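Long-range contacts in ribonucleoside-diphosphate reductase subunit beta (Streptococcus sanguinis, PDB 4N83), which is the small subunit of a class Ib ribonucleotide reductase, which probably supplies deoxyribonucleotides for DNA synthesis, and holds two manganese ions here: residues N11-V16 and T83-A88; S38-D43 and A178-I183; T145-K150 and Y200-A205. One frame throughout, in Å; residues are numbered along the deposited sequence.

Contact 1 of 3, residues N11-V16 and T83-A88; sequences NAIEDV and TAHEEA
Ile-13 reaches the ring of His-85 because its CG1 branch stands beside its own backbone N (chi1 -59°), which carries CD1 in toward helix 84-111. His-85 has the same choice of first torsion (-41°) and extends its imidazole to the loop. CD1 of Ile-13 lies over one face of the ring as a CH-pi contact, 3.9 Å from the His-85 centroid and displaced toward the rim. The carbonyl of Ala-12 is met at the ring edge, with its O 3.5 Å from His-85 CE1. No hydrogen bond links the two segments. His-85 NE2 instead bonds to the backbone O of Asn-9, and Trp-10 adds an edge-to-face ring contact. The loop thus meets the imidazole at NE2, at the CE1 edge and over one face.

Glu-14 and Thr-83 run alongside with their ends pointing opposite ways. OE2 of Glu-14 comes 3.2 Å from Thr-83 CG2, a van der Waals approach and not a bond. The hydroxyl of Thr-83 is used elsewhere: OG1 accepts from Glu-86 N at 3.1 Å and also bonds to Asp-18. Asp-15 adds a light contact to Thr-83 and pairs with Lys-201 on helix 178-206. The arrangement is a helix N-cap, with Thr-83 as the capping residue, packed against the N-terminal loop that leads into helix 16-27 of the ferritin-like helical bundle.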
ATOM      1  N   ASN A  11     -14.317  14.676  -0.365  1.00 72.52           N
ATOM      2  CA  ASN A  11     -15.118  15.824   0.074  1.00 73.30           C
ATOM      3  C   ASN A  11     -16.385  15.378   0.810  1.00 73.87           C
ATOM      4  O   ASN A  11     -17.185  16.213   1.238  1.00 74.17           O
ATOM      5  CB  ASN A  11     -15.495  16.705  -1.121  1.00 74.61           C
ATOM      6  CG  ASN A  11     -14.289  17.374  -1.754  1.00 74.81           C
ATOM      7  OD1 ASN A  11     -13.613  18.183  -1.119  1.00 74.43           O
ATOM      8  ND2 ASN A  11     -14.015  17.046  -3.014  1.00 75.80           N
ATOM      9  N   ALA A  12     -16.567  14.062   0.933  1.00 74.48           N
ATOM     10  CA  ALA A  12     -17.650  13.475   1.717  1.00 75.12           C
ATOM     11  C   ALA A  12     -17.055  12.558   2.786  1.00 74.72           C
ATOM     12  O   ALA A  12     -17.226  11.338   2.744  1.00 75.20           O
ATOM     13  CB  ALA A  12     -18.598  12.700   0.813  1.00 76.21           C
ATOM     14  N   ILE A  13     -16.349  13.160   3.741  1.00 74.10           N
ATOM     15  CA  ILE A  13     -15.674  12.409   4.798  1.00 74.04           C
ATOM     16  C   ILE A  13     -16.668  12.026   5.894  1.00 74.45           C
ATOM     17  O   ILE A  13     -17.414  12.871   6.394  1.00 75.13           O
ATOM     18  CB  ILE A  13     -14.507  13.214   5.421  1.00 73.02           C
ATOM     19  CG1 ILE A  13     -13.468  13.594   4.355  1.00 72.67           C
ATOM     20  CG2 ILE A  13     -13.844  12.431   6.548  1.00 72.66           C
ATOM     21  CD1 ILE A  13     -12.677  12.433   3.783  1.00 72.39           C
ATOM     22  N   GLU A  14     -16.668  10.746   6.257  1.00 74.27           N
ATOM     23  CA  GLU A  14     -17.553  10.226   7.296  1.00 74.89           C
ATOM     24  C   GLU A  14     -16.913  10.412   8.668  1.00 74.43           C
ATOM     25  O   GLU A  14     -17.538  10.952   9.581  1.00 74.31           O
ATOM     26  CB  GLU A  14     -17.854   8.745   7.041  1.00 75.90           C
ATOM     27  CG  GLU A  14     -18.662   8.497   5.770  1.00 76.80           C
ATOM     28  CD  GLU A  14     -18.521   7.085   5.220  1.00 77.03           C
ATOM     29  OE1 GLU A  14     -18.873   6.875   4.041  1.00 77.05           O
ATOM     30  OE2 GLU A  14     -18.060   6.186   5.955  1.00 76.93           O
ATOM     31  N   ASP A  15     -15.663   9.966   8.798  1.00 73.94           N
ATOM     32  CA  ASP A  15     -14.898  10.095  10.039  1.00 72.93           C
ATOM     33  C   ASP A  15     -13.690  11.011   9.819  1.00 71.08           C
ATOM     34  O   ASP A  15     -12.806  10.703   9.018  1.00 70.61           O
ATOM     35  CB  ASP A  15     -14.439   8.714  10.517  1.00 73.76           C
ATOM     36  CG  ASP A  15     -13.987   8.708  11.970  1.00 73.83           C
ATOM     37  OD1 ASP A  15     -13.814   9.794  12.568  1.00 73.30           O
ATOM     38  OD2 ASP A  15     -13.803   7.599  12.517  1.00 74.61           O
ATOM     39  N   VAL A  16     -13.657  12.123  10.551  1.00 69.21           N
ATOM     40  CA  VAL A  16     -12.621  13.155  10.381  1.00 67.66           C
ATOM     41  C   VAL A  16     -11.181  12.698  10.663  1.00 66.48           C
ATOM     42  O   VAL A  16     -10.231  13.341  10.212  1.00 66.20           O
ATOM     43  CB  VAL A  16     -12.915  14.408  11.244  1.00 67.40           C
ATOM     44  CG1 VAL A  16     -14.153  15.127  10.729  1.00 67.76           C
ATOM     45  CG2 VAL A  16     -13.076  14.044  12.716  1.00 67.72           C
ATOM     46  N   THR A  83     -15.260   2.875   7.035  1.00 77.12           N
ATOM     47  CA  THR A  83     -15.384   3.892   5.991  1.00 75.82           C
ATOM     48  C   THR A  83     -14.502   3.526   4.799  1.00 74.98           C
ATOM     49  O   THR A  83     -13.507   2.824   4.956  1.00 75.25           O
ATOM     50  CB  THR A  83     -14.959   5.281   6.509  1.00 74.60           C
ATOM     51  OG1 THR A  83     -13.530   5.342   6.626  1.00 73.35           O
ATOM     52  CG2 THR A  83     -15.589   5.572   7.868  1.00 74.54           C
ATOM     53  N   ALA A  84     -14.859   4.022   3.617  1.00 74.12           N
ATOM     54  CA  ALA A  84     -14.068   3.780   2.405  1.00 73.45           C
ATOM     55  C   ALA A  84     -12.642   4.310   2.548  1.00 71.71           C
ATOM     56  O   ALA A  84     -11.693   3.719   2.031  1.00 71.64           O
ATOM     57  CB  ALA A  84     -14.742   4.413   1.197  1.00 73.73           C
ATOM     58  N   HIS A  85     -12.508   5.420   3.272  1.00 70.43           N
ATOM     59  CA  HIS A  85     -11.225   6.097   3.458  1.00 68.79           C
ATOM     60  C   HIS A  85     -10.292   5.272   4.337  1.00 68.95           C
ATOM     61  O   HIS A  85      -9.077   5.292   4.149  1.00 68.61           O
ATOM     62  CB  HIS A  85     -11.438   7.482   4.080  1.00 67.31           C
ATOM     63  CG  HIS A  85     -12.618   8.216   3.525  1.00 67.04           C
ATOM     64  ND1 HIS A  85     -13.834   8.263   4.172  1.00 67.24           N
ATOM     65  CD2 HIS A  85     -12.777   8.912   2.374  1.00 66.92           C
ATOM     66  CE1 HIS A  85     -14.688   8.965   3.449  1.00 67.59           C
ATOM     67  NE2 HIS A  85     -14.071   9.370   2.354  1.00 67.40           N
ATOM     68  N   GLU A  86     -10.872   4.550   5.293  1.00 69.88           N
ATOM     69  CA  GLU A  86     -10.119   3.647   6.164  1.00 69.83           C
ATOM     70  C   GLU A  86      -9.384   2.568   5.368  1.00 70.08           C
ATOM     71  O   GLU A  86      -8.252   2.218   5.695  1.00 69.45           O
ATOM     72  CB  GLU A  86     -11.059   2.999   7.187  1.00 70.77           C
ATOM     73  CG  GLU A  86     -10.378   2.073   8.182  1.00 71.30           C
ATOM     74  CD  GLU A  86     -11.313   1.583   9.275  1.00 72.23           C
ATOM     75  OE1 GLU A  86     -12.508   1.947   9.258  1.00 72.97           O
ATOM     76  OE2 GLU A  86     -10.849   0.831  10.158  1.00 72.65           O
ATOM     77  N   GLU A  87     -10.028   2.045   4.326  1.00 71.10           N
ATOM     78  CA  GLU A  87      -9.399   1.049   3.463  1.00 72.00           C
ATOM     79  C   GLU A  87      -8.202   1.651   2.731  1.00 70.89           C
ATOM     80  O   GLU A  87      -7.164   1.005   2.597  1.00 70.82           O
ATOM     81  CB  GLU A  87     -10.406   0.467   2.462  1.00 73.85           C
ATOM     82  CG  GLU A  87      -9.882  -0.748   1.704  1.00 75.29           C
ATOM     83  CD  GLU A  87     -10.976  -1.648   1.145  1.00 77.18           C
ATOM     84  OE1 GLU A  87     -12.173  -1.383   1.389  1.00 77.87           O
ATOM     85  OE2 GLU A  87     -10.634  -2.635   0.458  1.00 78.17           O
ATOM     86  N   ALA A  88      -8.350   2.893   2.274  1.00 70.47           N
ATOM     87  CA  ALA A  88      -7.244   3.628   1.652  1.00 69.73           C
ATOM     88  C   ALA A  88      -6.087   3.810   2.637  1.00 68.34           C
ATOM     89  O   ALA A  88      -4.929   3.574   2.292  1.00 68.08           O
ATOM     90  CB  ALA A  88      -7.721   4.977   1.133  1.00 69.30           C
TER

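Contact 2 of 3, residues S38-D43 and A178-I183; sequences SNDLDD and ANVAEI
Asp-40 and Asn-179 meet where a short 3-10 turn leading into helix 41-44 packs against the first turn of helix 178-206, a long helix of the ferritin-like bundle. Asp-40 is the buried centre of the contact. Its CB points toward the long helix, and CG sits beside its own backbone N (chi1 -69°), a torsion that turns the carboxylate to the first N-H groups of helix 178-206. The backbone N-H groups of a first helical turn have no carbonyl of an earlier turn to bind. A carboxylate from a distant part of the chain accepts from two of them, Val-180 N and, weakly, Asn-179 N.

Asn-179 uses both its backbone and its side chain. Its N gives a weak bond to Asp-40 OD2 at 2.8 Å. Its ND2 gives another weak bond to Asp-40 OD1 at 2.7 Å. Asn-179 alone gives a donor to each oxygen; with Val-180 N, three bonds reach the carboxylate, two of them weak. The carboxylate and amide planes are 25° apart, although the two side chains lie at a slant to each other. Asn-39 flanks the pair, its CB 3.7 Å from Asn-179 ND2. If ionised, as is probable, the carboxylate sits at the N-terminal end of the helix, whose dipole would help to stabilise it.

Val-180 makes the third main approach. Its side chain also rests on Ile-107 of helix 84-111. The side chain of Val-180 is about 8 Å from that of Tyr-104, the predicted active-site residue. CG2 of Val-180 lies 3.7 Å from Asp-40 OD2. Val-180 N donates to the same Asp-40 OD2 at 3.2 Å. This bond is straighter than the two weak ones, and it reaches OD2 from above the carboxylate, 43° out of its plane.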
ATOM      1  N   SER A  38      26.631   3.484   5.041  1.00107.79           N
ATOM      2  CA  SER A  38      28.074   3.240   4.948  1.00109.42           C
ATOM      3  C   SER A  38      28.897   4.060   5.948  1.00109.89           C
ATOM      4  O   SER A  38      30.027   3.689   6.272  1.00111.29           O
ATOM      5  CB  SER A  38      28.573   3.522   3.527  1.00110.34           C
ATOM      6  OG  SER A  38      28.421   4.891   3.193  1.00110.60           O
ATOM      7  N   ASN A  39      28.330   5.167   6.430  1.00108.68           N
ATOM      8  CA  ASN A  39      28.995   6.012   7.428  1.00108.17           C
ATOM      9  C   ASN A  39      29.007   5.401   8.834  1.00108.49           C
ATOM     10  O   ASN A  39      29.733   5.882   9.705  1.00109.31           O
ATOM     11  CB  ASN A  39      28.340   7.399   7.486  1.00106.47           C
ATOM     12  CG  ASN A  39      28.373   8.129   6.151  1.00105.77           C
ATOM     13  OD1 ASN A  39      27.541   8.999   5.895  1.00104.31           O
ATOM     14  ND2 ASN A  39      29.331   7.781   5.296  1.00106.02           N
ATOM     15  N   ASP A  40      28.208   4.355   9.053  1.00108.41           N
ATOM     16  CA  ASP A  40      28.165   3.652  10.341  1.00108.58           C
ATOM     17  C   ASP A  40      29.062   2.413  10.388  1.00109.53           C
ATOM     18  O   ASP A  40      29.073   1.694  11.389  1.00109.62           O
ATOM     19  CB  ASP A  40      26.725   3.263  10.682  1.00107.83           C
ATOM     20  CG  ASP A  40      25.863   4.462  11.005  1.00107.23           C
ATOM     21  OD1 ASP A  40      26.168   5.569  10.511  1.00107.30           O
ATOM     22  OD2 ASP A  40      24.878   4.301  11.753  1.00107.19           O
ATOM     23  N   LEU A  41      29.816   2.169   9.317  1.00109.78           N
ATOM     24  CA  LEU A  41      30.789   1.075   9.294  1.00110.69           C
ATOM     25  C   LEU A  41      31.991   1.353  10.198  1.00111.56           C
ATOM     26  O   LEU A  41      32.709   0.427  10.575  1.00112.56           O
ATOM     27  CB  LEU A  41      31.267   0.800   7.863  1.00111.50           C
ATOM     28  CG  LEU A  41      30.268   0.071   6.960  1.00111.13           C
ATOM     29  CD1 LEU A  41      30.705   0.131   5.503  1.00111.38           C
ATOM     30  CD2 LEU A  41      30.091  -1.374   7.407  1.00111.40           C
ATOM     31  N   ASP A  42      32.207   2.622  10.538  1.00110.98           N
ATOM     32  CA  ASP A  42      33.286   3.011  11.445  1.00111.41           C
ATOM     33  C   ASP A  42      32.984   2.596  12.888  1.00111.54           C
ATOM     34  O   ASP A  42      33.875   2.134  13.598  1.00113.09           O
ATOM     35  CB  ASP A  42      33.527   4.524  11.371  1.00110.63           C
ATOM     36  CG  ASP A  42      34.864   4.933  11.957  1.00111.46           C
ATOM     37  OD1 ASP A  42      34.881   5.807  12.849  1.00110.93           O
ATOM     38  OD2 ASP A  42      35.900   4.381  11.529  1.00111.88           O
ATOM     39  N   ASP A  43      31.727   2.761  13.308  1.00110.32           N
ATOM     40  CA  ASP A  43      31.296   2.404  14.669  1.00110.26           C
ATOM     41  C   ASP A  43      30.770   0.969  14.774  1.00110.16           C
ATOM     42  O   ASP A  43      30.771   0.386  15.861  1.00109.48           O
ATOM     43  CB  ASP A  43      30.227   3.386  15.167  1.00108.65           C
ATOM     44  CG  ASP A  43      30.818   4.700  15.642  1.00108.51           C
ATOM     45  OD1 ASP A  43      31.484   4.703  16.698  1.00108.96           O
ATOM     46  OD2 ASP A  43      30.611   5.728  14.966  1.00107.20           O
ATOM     47  N   ALA A 178      24.290   5.734  14.241  1.00114.71           N
ATOM     48  CA  ALA A 178      23.329   6.828  14.056  1.00113.37           C
ATOM     49  C   ALA A 178      22.343   6.573  12.916  1.00111.44           C
ATOM     50  O   ALA A 178      21.133   6.731  13.087  1.00110.58           O
ATOM     51  CB  ALA A 178      24.066   8.140  13.829  1.00113.83           C
ATOM     52  N   ASN A 179      22.868   6.187  11.756  1.00110.52           N
ATOM     53  CA  ASN A 179      22.043   5.908  10.577  1.00108.63           C
ATOM     54  C   ASN A 179      21.238   4.614  10.705  1.00107.35           C
ATOM     55  O   ASN A 179      20.141   4.504  10.157  1.00106.39           O
ATOM     56  CB  ASN A 179      22.912   5.861   9.319  1.00109.04           C
ATOM     57  CG  ASN A 179      23.575   7.194   9.020  1.00109.32           C
ATOM     58  OD1 ASN A 179      22.917   8.234   9.002  1.00108.07           O
ATOM     59  ND2 ASN A 179      24.882   7.170   8.779  1.00110.53           N
ATOM     60  N   VAL A 180      21.789   3.639  11.428  1.00107.42           N
ATOM     61  CA  VAL A 180      21.084   2.387  11.717  1.00106.68           C
ATOM     62  C   VAL A 180      19.968   2.635  12.736  1.00104.31           C
ATOM     63  O   VAL A 180      18.987   1.895  12.782  1.00102.92           O
ATOM     64  CB  VAL A 180      22.047   1.297  12.248  1.00108.58           C
ATOM     65  CG1 VAL A 180      21.296   0.002  12.546  1.00108.81           C
ATOM     66  CG2 VAL A 180      23.172   1.040  11.252  1.00109.44           C
ATOM     67  N   ALA A 181      20.128   3.674  13.553  1.00103.22           N
ATOM     68  CA  ALA A 181      19.102   4.069  14.514  1.00101.98           C
ATOM     69  C   ALA A 181      17.985   4.871  13.847  1.00100.11           C
ATOM     70  O   ALA A 181      16.811   4.649  14.134  1.00 99.12           O
ATOM     71  CB  ALA A 181      19.721   4.866  15.651  1.00102.40           C
ATOM     72  N   GLU A 182      18.355   5.801  12.964  1.00 99.23           N
ATOM     73  CA  GLU A 182      17.381   6.649  12.256  1.00 97.82           C
ATOM     74  C   GLU A 182      16.388   5.841  11.420  1.00 96.42           C
ATOM     75  O   GLU A 182      15.207   6.179  11.354  1.00 95.44           O
ATOM     76  CB  GLU A 182      18.089   7.679  11.358  1.00 97.84           C
ATOM     77  CG  GLU A 182      18.279   9.050  11.997  1.00 97.94           C
ATOM     78  CD  GLU A 182      16.990   9.855  12.107  1.00 96.90           C
ATOM     79  OE1 GLU A 182      16.989  10.870  12.837  1.00 96.25           O
ATOM     80  OE2 GLU A 182      15.980   9.484  11.471  1.00 95.51           O
ATOM     81  N   ILE A 183      16.873   4.779  10.785  1.00 96.07           N
ATOM     82  CA  ILE A 183      16.023   3.914   9.966  1.00 95.00           C
ATOM     83  C   ILE A 183      15.046   3.112  10.835  1.00 93.41           C
ATOM     84  O   ILE A 183      13.976   2.720  10.371  1.00 92.15           O
ATOM     85  CB  ILE A 183      16.877   2.976   9.079  1.00 96.08           C
ATOM     86  CG1 ILE A 183      16.057   2.441   7.906  1.00 96.11           C
ATOM     87  CG2 ILE A 183      17.475   1.835   9.891  1.00 96.91           C
ATOM     88  CD1 ILE A 183      16.913   1.827   6.819  1.00 97.08           C
TER

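Contact 3 of 3, residues T145-K150 and Y200-A205; sequences TALEKK and YKFQLA
Leu-147 and Phe-202 form the apolar part of this buried contact. Leu-147 occupies the N-cap position of helix 148-160, and Phe-202 lies in the late part of helix 178-206 of the ferritin-like bundle. Their side chains cross at about a right angle. CG of Leu-147 sits 3.6 Å from Phe-202 CE1, and its CD1 branch touches both CD1 of the ring and Ala-205. The methyl of Ala-205 points toward the other segment and is 3.5 Å from Leu-147 CD1. CG of Phe-202 is anti to the backbone N (chi1 172°), which swings the ring over to Leu-147. Leu-217 of helix 211-240 packs against both Leu-147 and Phe-202, so a third helix joins the cluster.

One polar atom also meets the aromatic ring. The backbone O of Leu-147 lies at the ring edge and comes 3.5 Å from Phe-202 CE1. The slightly positive C-H rim faces the oxygen there, an approach that is probably weakly favourable.

The two lysines contribute through their carbon chains. Lys-150 runs extended until it bends at its last torsion (chi4 66°). Its CD lies 3.9 Å from Phe-202 CA, and its CE lies 4.0 Å from Lys-201 CB. Lys-150 also rests on Leu-77 of helix 49-78. Lys-201 bends at its second torsion and leads its ammonium away to Asp-15. Lys-150 NZ and Lys-201 NZ end up 8.7 Å apart. The Lys-150 side chain is about 11 Å from a bound manganese ion, so the contact lies beside the metal site and not in it.

No hydrogen bond crosses between the segments. The chemistry implies that the two helices are held here by van der Waals and hydrophobic contact, with the lysines lending their methylenes while their charged ends stay well separated.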
ATOM      1  N   THR A 145     -12.061 -12.695  15.197  1.00113.74           N
ATOM      2  CA  THR A 145     -13.117 -11.770  14.760  1.00113.52           C
ATOM      3  C   THR A 145     -12.649 -10.310  14.699  1.00111.32           C
ATOM      4  O   THR A 145     -11.571  -9.965  15.187  1.00110.47           O
ATOM      5  CB  THR A 145     -14.358 -11.861  15.675  1.00114.58           C
ATOM      6  OG1 THR A 145     -13.961 -11.725  17.045  1.00114.44           O
ATOM      7  CG2 THR A 145     -15.068 -13.193  15.480  1.00116.89           C
ATOM      8  N   ALA A 146     -13.480  -9.463  14.091  1.00110.27           N
ATOM      9  CA  ALA A 146     -13.153  -8.054  13.862  1.00107.96           C
ATOM     10  C   ALA A 146     -13.134  -7.242  15.157  1.00108.18           C
ATOM     11  O   ALA A 146     -14.119  -6.586  15.507  1.00109.33           O
ATOM     12  CB  ALA A 146     -14.139  -7.444  12.877  1.00106.97           C
ATOM     13  N   LEU A 147     -11.989  -7.277  15.838  1.00107.49           N
ATOM     14  CA  LEU A 147     -11.774  -6.622  17.140  1.00106.76           C
ATOM     15  C   LEU A 147     -10.573  -7.288  17.801  1.00107.48           C
ATOM     16  O   LEU A 147      -9.709  -6.620  18.369  1.00106.32           O
ATOM     17  CB  LEU A 147     -12.999  -6.730  18.070  1.00107.83           C
ATOM     18  CG  LEU A 147     -13.364  -5.496  18.904  1.00107.14           C
ATOM     19  CD1 LEU A 147     -13.465  -4.233  18.061  1.00105.66           C
ATOM     20  CD2 LEU A 147     -14.670  -5.738  19.645  1.00108.60           C
ATOM     21  N   GLU A 148     -10.543  -8.617  17.717  1.00110.02           N
ATOM     22  CA  GLU A 148      -9.418  -9.422  18.187  1.00111.10           C
ATOM     23  C   GLU A 148      -8.185  -9.225  17.301  1.00109.48           C
ATOM     24  O   GLU A 148      -7.053  -9.255  17.786  1.00107.98           O
ATOM     25  CB  GLU A 148      -9.809 -10.905  18.210  1.00113.74           C
ATOM     26  CG  GLU A 148     -10.933 -11.241  19.183  1.00115.15           C
ATOM     27  CD  GLU A 148     -11.506 -12.631  18.975  1.00117.03           C
ATOM     28  OE1 GLU A 148     -10.797 -13.503  18.428  1.00117.14           O
ATOM     29  OE2 GLU A 148     -12.672 -12.854  19.363  1.00117.69           O
ATOM     30  N   LYS A 149      -8.415  -9.026  16.004  1.00109.06           N
ATOM     31  CA  LYS A 149      -7.337  -8.769  15.047  1.00108.06           C
ATOM     32  C   LYS A 149      -6.713  -7.386  15.244  1.00106.15           C
ATOM     33  O   LYS A 149      -5.523  -7.198  14.997  1.00105.85           O
ATOM     34  CB  LYS A 149      -7.849  -8.921  13.613  1.00108.14           C
ATOM     35  CG  LYS A 149      -8.255 -10.345  13.270  1.00110.36           C
ATOM     36  CD  LYS A 149      -8.854 -10.459  11.877  1.00110.38           C
ATOM     37  CE  LYS A 149     -10.294  -9.973  11.846  1.00110.39           C
ATOM     38  NZ  LYS A 149     -10.975 -10.319  10.568  1.00110.94           N
ATOM     39  N   LYS A 150      -7.523  -6.424  15.686  1.00105.47           N
ATOM     40  CA  LYS A 150      -7.032  -5.081  15.996  1.00104.08           C
ATOM     41  C   LYS A 150      -6.182  -5.063  17.268  1.00104.22           C
ATOM     42  O   LYS A 150      -5.210  -4.315  17.355  1.00102.87           O
ATOM     43  CB  LYS A 150      -8.199  -4.098  16.132  1.00103.48           C
ATOM     44  CG  LYS A 150      -8.909  -3.808  14.820  1.00103.07           C
ATOM     45  CD  LYS A 150     -10.013  -2.776  14.991  1.00102.22           C
ATOM     46  CE  LYS A 150     -10.531  -2.274  13.650  1.00101.10           C
ATOM     47  NZ  LYS A 150     -11.222  -3.333  12.864  1.00102.04           N
ATOM     48  N   TYR A 200      -7.869   3.339  17.811  1.00 81.89           N
ATOM     49  CA  TYR A 200      -9.028   4.234  17.820  1.00 81.49           C
ATOM     50  C   TYR A 200     -10.259   3.554  17.227  1.00 83.54           C
ATOM     51  O   TYR A 200     -11.344   3.610  17.807  1.00 84.23           O
ATOM     52  CB  TYR A 200      -8.736   5.528  17.055  1.00 79.19           C
ATOM     53  CG  TYR A 200      -9.989   6.276  16.661  1.00 77.91           C
ATOM     54  CD1 TYR A 200     -10.825   6.827  17.626  1.00 77.71           C
ATOM     55  CD2 TYR A 200     -10.348   6.419  15.325  1.00 77.26           C
ATOM     56  CE1 TYR A 200     -11.977   7.506  17.273  1.00 77.32           C
ATOM     57  CE2 TYR A 200     -11.499   7.097  14.961  1.00 76.90           C
ATOM     58  CZ  TYR A 200     -12.310   7.639  15.938  1.00 76.73           C
ATOM     59  OH  TYR A 200     -13.455   8.315  15.584  1.00 75.80           O
ATOM     60  N   LYS A 201     -10.085   2.931  16.063  1.00 85.34           N
ATOM     61  CA  LYS A 201     -11.168   2.200  15.396  1.00 87.61           C
ATOM     62  C   LYS A 201     -11.641   1.004  16.224  1.00 89.88           C
ATOM     63  O   LYS A 201     -12.778   0.553  16.081  1.00 91.27           O
ATOM     64  CB  LYS A 201     -10.727   1.734  14.002  1.00 88.08           C
ATOM     65  CG  LYS A 201     -10.624   2.851  12.975  1.00 87.16           C
ATOM     66  CD  LYS A 201     -11.998   3.277  12.476  1.00 87.53           C
ATOM     67  CE  LYS A 201     -11.925   4.493  11.565  1.00 86.43           C
ATOM     68  NZ  LYS A 201     -13.277   4.994  11.189  1.00 86.42           N
ATOM     69  N   PHE A 202     -10.756   0.493  17.077  1.00 91.13           N
ATOM     70  CA  PHE A 202     -11.102  -0.542  18.050  1.00 93.26           C
ATOM     71  C   PHE A 202     -12.104  -0.016  19.083  1.00 92.43           C
ATOM     72  O   PHE A 202     -13.096  -0.679  19.383  1.00 92.59           O
ATOM     73  CB  PHE A 202      -9.825  -1.052  18.738  1.00 94.46           C
ATOM     74  CG  PHE A 202     -10.078  -1.981  19.890  1.00 96.94           C
ATOM     75  CD1 PHE A 202     -10.298  -3.334  19.674  1.00 98.86           C
ATOM     76  CD2 PHE A 202     -10.080  -1.503  21.194  1.00 97.13           C
ATOM     77  CE1 PHE A 202     -10.527  -4.190  20.736  1.00100.84           C
ATOM     78  CE2 PHE A 202     -10.308  -2.354  22.261  1.00 99.30           C
ATOM     79  CZ  PHE A 202     -10.532  -3.701  22.031  1.00101.23           C
ATOM     80  N   GLN A 203     -11.844   1.180  19.610  1.00 91.54           N
ATOM     81  CA  GLN A 203     -12.704   1.797  20.629  1.00 91.72           C
ATOM     82  C   GLN A 203     -14.097   2.170  20.112  1.00 91.91           C
ATOM     83  O   GLN A 203     -15.037   2.281  20.896  1.00 92.37           O
ATOM     84  CB  GLN A 203     -12.030   3.038  21.222  1.00 90.37           C
ATOM     85  CG  GLN A 203     -10.804   2.731  22.068  1.00 90.41           C
ATOM     86  CD  GLN A 203      -9.996   3.972  22.397  1.00 89.20           C
ATOM     87  OE1 GLN A 203     -10.554   5.020  22.723  1.00 88.46           O
ATOM     88  NE2 GLN A 203      -8.673   3.860  22.320  1.00 88.76           N
ATOM     89  N   LEU A 204     -14.223   2.380  18.803  1.00 92.24           N
ATOM     90  CA  LEU A 204     -15.529   2.627  18.188  1.00 93.34           C
ATOM     91  C   LEU A 204     -16.387   1.369  18.228  1.00 96.00           C
ATOM     92  O   LEU A 204     -17.541   1.414  18.650  1.00 97.30           O
ATOM     93  CB  LEU A 204     -15.382   3.121  16.740  1.00 92.57           C
ATOM     94  CG  LEU A 204     -15.475   4.636  16.523  1.00 91.28           C
ATOM     95  CD1 LEU A 204     -14.540   5.408  17.442  1.00 90.40           C
ATOM     96  CD2 LEU A 204     -15.190   4.973  15.067  1.00 90.83           C
ATOM     97  N   ALA A 205     -15.810   0.249  17.800  1.00 98.04           N
ATOM     98  CA  ALA A 205     -16.510  -1.036  17.789  1.00100.49           C
ATOM     99  C   ALA A 205     -16.554  -1.702  19.172  1.00102.88           C
ATOM    100  O   ALA A 205     -17.301  -2.658  19.372  1.00105.17           O
ATOM    101  CB  ALA A 205     -15.878  -1.972  16.770  1.00100.31           C
TER

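How the contacts relate
Contacts 1 and 3 are neighbours, with centres about 17 Å apart. Asp-15 joins them through its salt bridge to Lys-201 and a probable hydrogen bond to Tyr-200. Contact 2 is remote, its centre about 39 Å from that of contact 1 and 38 Å from that of contact 3. Contacts 2 and 3 both use helix 178-206, near its beginning and near its end, on opposite sides of the chain's centre. Between them the same helix supplies the manganese ligands Glu-191 and His-194. Along the chain, contact 1 closes before contact 3 opens, whereas contact 2 alternates with each of them. The three contacts thus tie loops and helix ends to both ends of the metal-binding bundle.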